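Local coordinates for protein kappa-carrageenase (Pseudoalteromonas carrageenovora, PDB 1DYP) that cleaves the beta-1,4 linkages between D-galactose 4-sulfate and 3,6-anhydro-D-galactose inside kappa-carrageenan chains, as a family 16 glycoside hydrolase, at residues V113-I123 / Q134-Q145. The protein carries 1 engineered substitution. Numbering follows the deposited sequence.
Sequences VSPAFWMYSTI and QYSEIDVVELTQ
The six-membered ring of Trp118 crosses the carboxylate of Glu137, the nucleophile, at a slant, CE3 lying 3.6 Å from OE2 with the two planes 57° apart. Its CB also meets OD1 of Asp139, a second active-site residue, whose side chain runs alongside and points the same way. Glu137 OE2 and Asp139 OD1 stand only 2.5 Å apart. The Tyr135 side chain passes obliquely across that of Tyr120; its OH lies 3.3 Å from Tyr120 CB and donates to Glu137 OE1 at 2.6 Å, from above the carboxylate plane. With CG swung to the far side from the backbone N (chi1 175°), the Tyr135 ring reaches Glu137, while Ser121 O sits at the ring edge and Ile123 CG1 touches CD1. A phenylalanine in place of Tyr135 would probably leave Glu137 OE1 without this donor and its carboxylate freer to turn. Strands 113-120 and 135-139 run antiparallel within the beta-sandwich of the family 16 catalytic domain, and Glu137, Asp139 and the proton donor Glu142 project from the same face. A classic beta bulge at Val140 and Val141, both opposite Phe117, shifts the register by one between the pairs Phe117-Val141 and Trp118-Asp139 and keeps Glu142 on that catalytic face. Phe117, Met119 and Ile138 project from the other face; Val140, turned toward strand 113-120, puts CG2 over the Phe117 ring, 4.0 Å from its centroid. At one end Ser121 OG accepts from Ser136 N at 3.0 Å; at the other Ser114 OG donates to Leu143 O at 2.7 Å. In the outer shell, Ser230 binds Trp118 NE1, and Gln145 holds Arg234, important for substrate recognition.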
# COMPACT_ATOMS: atom_id res chain seq x y z
N VAL A 113 -12.84 2.25 -4.07
CA VAL A 113 -11.48 1.75 -4.21
C VAL A 113 -10.46 2.63 -3.51
O VAL A 113 -10.70 3.82 -3.28
CB VAL A 113 -11.05 1.64 -5.70
CG1 VAL A 113 -11.97 0.68 -6.44
CG2 VAL A 113 -11.05 3.02 -6.35
N SER A 114 -9.32 2.04 -3.18
CA SER A 114 -8.26 2.75 -2.50
C SER A 114 -6.88 2.55 -3.10
O SER A 114 -6.25 1.49 -2.92
CB SER A 114 -8.22 2.35 -1.02
OG SER A 114 -7.14 2.99 -0.36
N PRO A 115 -6.39 3.55 -3.85
CA PRO A 115 -5.06 3.47 -4.46
C PRO A 115 -4.10 3.45 -3.27
O PRO A 115 -4.30 4.18 -2.30
CB PRO A 115 -4.96 4.77 -5.24
CG PRO A 115 -6.37 5.04 -5.64
CD PRO A 115 -7.14 4.69 -4.38
N ALA A 116 -3.06 2.63 -3.35
CA ALA A 116 -2.12 2.54 -2.24
C ALA A 116 -0.68 2.41 -2.70
O ALA A 116 -0.38 1.76 -3.70
CB ALA A 116 -2.48 1.35 -1.35
N PHE A 117 0.20 3.06 -1.94
CA PHE A 117 1.63 3.01 -2.17
C PHE A 117 2.10 2.63 -0.77
O PHE A 117 1.91 3.37 0.19
CB PHE A 117 2.17 4.38 -2.59
CG PHE A 117 3.66 4.44 -2.73
CD1 PHE A 117 4.38 3.36 -3.23
CD2 PHE A 117 4.34 5.60 -2.39
CE1 PHE A 117 5.77 3.43 -3.39
CE2 PHE A 117 5.73 5.69 -2.54
CZ PHE A 117 6.44 4.60 -3.04
N TRP A 118 2.69 1.45 -0.66
CA TRP A 118 3.10 0.94 0.64
C TRP A 118 4.19 -0.11 0.50
O TRP A 118 4.66 -0.40 -0.59
CB TRP A 118 1.88 0.34 1.33
CG TRP A 118 1.18 -0.73 0.51
CD1 TRP A 118 0.70 -0.60 -0.76
CD2 TRP A 118 0.89 -2.07 0.91
NE1 TRP A 118 0.13 -1.78 -1.18
CE2 TRP A 118 0.23 -2.70 -0.17
CE3 TRP A 118 1.12 -2.81 2.08
CZ2 TRP A 118 -0.20 -4.03 -0.12
CZ3 TRP A 118 0.69 -4.13 2.13
CH2 TRP A 118 0.04 -4.73 1.04
N MSE A 119 4.59 -0.66 1.63
CA MSE A 119 5.61 -1.71 1.64
C MSE A 119 5.32 -2.61 2.82
O MSE A 119 4.87 -2.16 3.87
CB MSE A 119 7.02 -1.11 1.72
CG MSE A 119 7.30 -0.27 2.96
SE MSE A 119 8.98 0.69 2.82
CE MSE A 119 8.29 2.33 2.05
N TYR A 120 5.55 -3.90 2.64
CA TYR A 120 5.28 -4.84 3.71
C TYR A 120 6.23 -6.01 3.65
O TYR A 120 6.76 -6.36 2.60
CB TYR A 120 3.83 -5.34 3.64
CG TYR A 120 3.49 -6.20 2.44
CD1 TYR A 120 3.50 -5.68 1.14
CD2 TYR A 120 3.12 -7.54 2.60
CE1 TYR A 120 3.13 -6.46 0.05
CE2 TYR A 120 2.76 -8.33 1.52
CZ TYR A 120 2.76 -7.78 0.24
OH TYR A 120 2.38 -8.56 -0.83
N SER A 121 6.43 -6.62 4.82
CA SER A 121 7.31 -7.76 4.94
C SER A 121 6.50 -9.04 4.97
O SER A 121 5.27 -9.02 4.94
CB SER A 121 8.09 -7.67 6.25
OG SER A 121 7.23 -7.89 7.36
N THR A 122 7.21 -10.15 5.00
CA THR A 122 6.57 -11.45 5.10
C THR A 122 6.28 -11.53 6.59
O THR A 122 6.81 -10.73 7.37
CB THR A 122 7.55 -12.56 4.72
OG1 THR A 122 8.81 -12.32 5.37
CG2 THR A 122 7.76 -12.61 3.22
N ILE A 123 5.44 -12.47 7.00
CA ILE A 123 5.12 -12.63 8.41
C ILE A 123 5.95 -13.80 8.91
O ILE A 123 5.83 -14.91 8.39
CB ILE A 123 3.62 -12.92 8.62
CG1 ILE A 123 2.79 -11.75 8.10
CG2 ILE A 123 3.35 -13.16 10.11
CD1 ILE A 123 1.29 -11.96 8.21
N GLN A 134 7.11 -9.53 14.10
CA GLN A 134 6.90 -10.58 13.11
C GLN A 134 6.48 -10.03 11.75
O GLN A 134 6.59 -10.73 10.74
CB GLN A 134 5.82 -11.55 13.58
CG GLN A 134 6.00 -12.09 14.98
CD GLN A 134 5.02 -13.22 15.29
OE1 GLN A 134 3.92 -13.28 14.74
NE2 GLN A 134 5.42 -14.12 16.18
N TYR A 135 5.99 -8.80 11.74
CA TYR A 135 5.51 -8.19 10.50
C TYR A 135 5.62 -6.68 10.56
O TYR A 135 5.28 -6.06 11.57
CB TYR A 135 4.04 -8.58 10.29
CG TYR A 135 3.36 -7.92 9.11
CD1 TYR A 135 3.70 -8.27 7.80
CD2 TYR A 135 2.38 -6.95 9.30
CE1 TYR A 135 3.07 -7.67 6.71
CE2 TYR A 135 1.75 -6.34 8.22
CZ TYR A 135 2.10 -6.70 6.93
OH TYR A 135 1.48 -6.11 5.85
N SER A 136 6.11 -6.09 9.47
CA SER A 136 6.25 -4.64 9.37
C SER A 136 5.61 -4.15 8.07
O SER A 136 5.84 -4.72 7.01
CB SER A 136 7.73 -4.23 9.35
OG SER A 136 8.39 -4.59 10.55
N GLU A 137 4.80 -3.10 8.18
CA GLU A 137 4.14 -2.53 7.01
C GLU A 137 4.11 -1.02 7.12
O GLU A 137 3.64 -0.47 8.12
CB GLU A 137 2.70 -3.04 6.90
CG GLU A 137 1.92 -2.46 5.73
CD GLU A 137 0.45 -2.83 5.76
OE1 GLU A 137 0.12 -3.91 6.30
OE2 GLU A 137 -0.38 -2.05 5.25
N ILE A 138 4.64 -0.34 6.11
CA ILE A 138 4.63 1.11 6.08
C ILE A 138 3.77 1.52 4.90
O ILE A 138 4.05 1.16 3.76
CB ILE A 138 6.04 1.72 5.90
CG1 ILE A 138 6.92 1.37 7.11
CG2 ILE A 138 5.92 3.24 5.77
CD1 ILE A 138 8.33 1.93 7.03
N ASP A 139 2.70 2.26 5.18
CA ASP A 139 1.81 2.71 4.12
C ASP A 139 2.15 4.15 3.80
O ASP A 139 1.85 5.06 4.58
CB ASP A 139 0.37 2.57 4.60
CG ASP A 139 0.07 1.17 5.10
OD1 ASP A 139 0.10 0.24 4.27
OD2 ASP A 139 -0.15 1.00 6.31
N VAL A 140 2.79 4.37 2.65
CA VAL A 140 3.17 5.72 2.26
C VAL A 140 1.91 6.55 2.12
O VAL A 140 1.83 7.68 2.59
CB VAL A 140 3.96 5.72 0.95
CG1 VAL A 140 4.42 7.14 0.62
CG2 VAL A 140 5.16 4.79 1.07
N VAL A 141 0.91 5.96 1.47
CA VAL A 141 -0.38 6.61 1.33
C VAL A 141 -1.44 5.61 0.92
O VAL A 141 -1.18 4.65 0.20
CB VAL A 141 -0.37 7.77 0.28
CG1 VAL A 141 -0.14 7.22 -1.12
CG2 VAL A 141 -1.70 8.52 0.34
N GLU A 142 -2.64 5.82 1.45
CA GLU A 142 -3.80 5.03 1.11
C GLU A 142 -4.83 6.11 0.83
O GLU A 142 -5.23 6.85 1.72
CB GLU A 142 -4.23 4.14 2.26
CG GLU A 142 -3.46 2.83 2.29
CD GLU A 142 -3.74 2.02 3.52
OE1 GLU A 142 -3.29 2.42 4.61
OE2 GLU A 142 -4.43 0.98 3.40
N LEU A 143 -5.21 6.22 -0.44
CA LEU A 143 -6.16 7.23 -0.86
C LEU A 143 -7.60 6.76 -0.87
O LEU A 143 -7.89 5.56 -0.92
CB LEU A 143 -5.81 7.72 -2.26
CG LEU A 143 -4.47 8.45 -2.44
CD1 LEU A 143 -4.20 8.66 -3.93
CD2 LEU A 143 -4.52 9.78 -1.71
N THR A 144 -8.49 7.74 -0.81
CA THR A 144 -9.92 7.53 -0.90
C THR A 144 -10.52 6.31 -0.21
O THR A 144 -11.28 5.56 -0.82
CB THR A 144 -10.34 7.54 -2.39
OG1 THR A 144 -9.65 6.51 -3.11
CG2 THR A 144 -9.99 8.88 -3.03
N GLN A 145 -10.18 6.10 1.06
CA GLN A 145 -10.76 4.97 1.79
C GLN A 145 -11.52 5.44 3.02
O GLN A 145 -11.93 4.64 3.86
CB GLN A 145 -9.68 3.95 2.19
CG GLN A 145 -8.68 4.43 3.22
CD GLN A 145 -7.83 3.29 3.76
OE1 GLN A 145 -8.01 2.13 3.38
NE2 GLN A 145 -6.91 3.62 4.67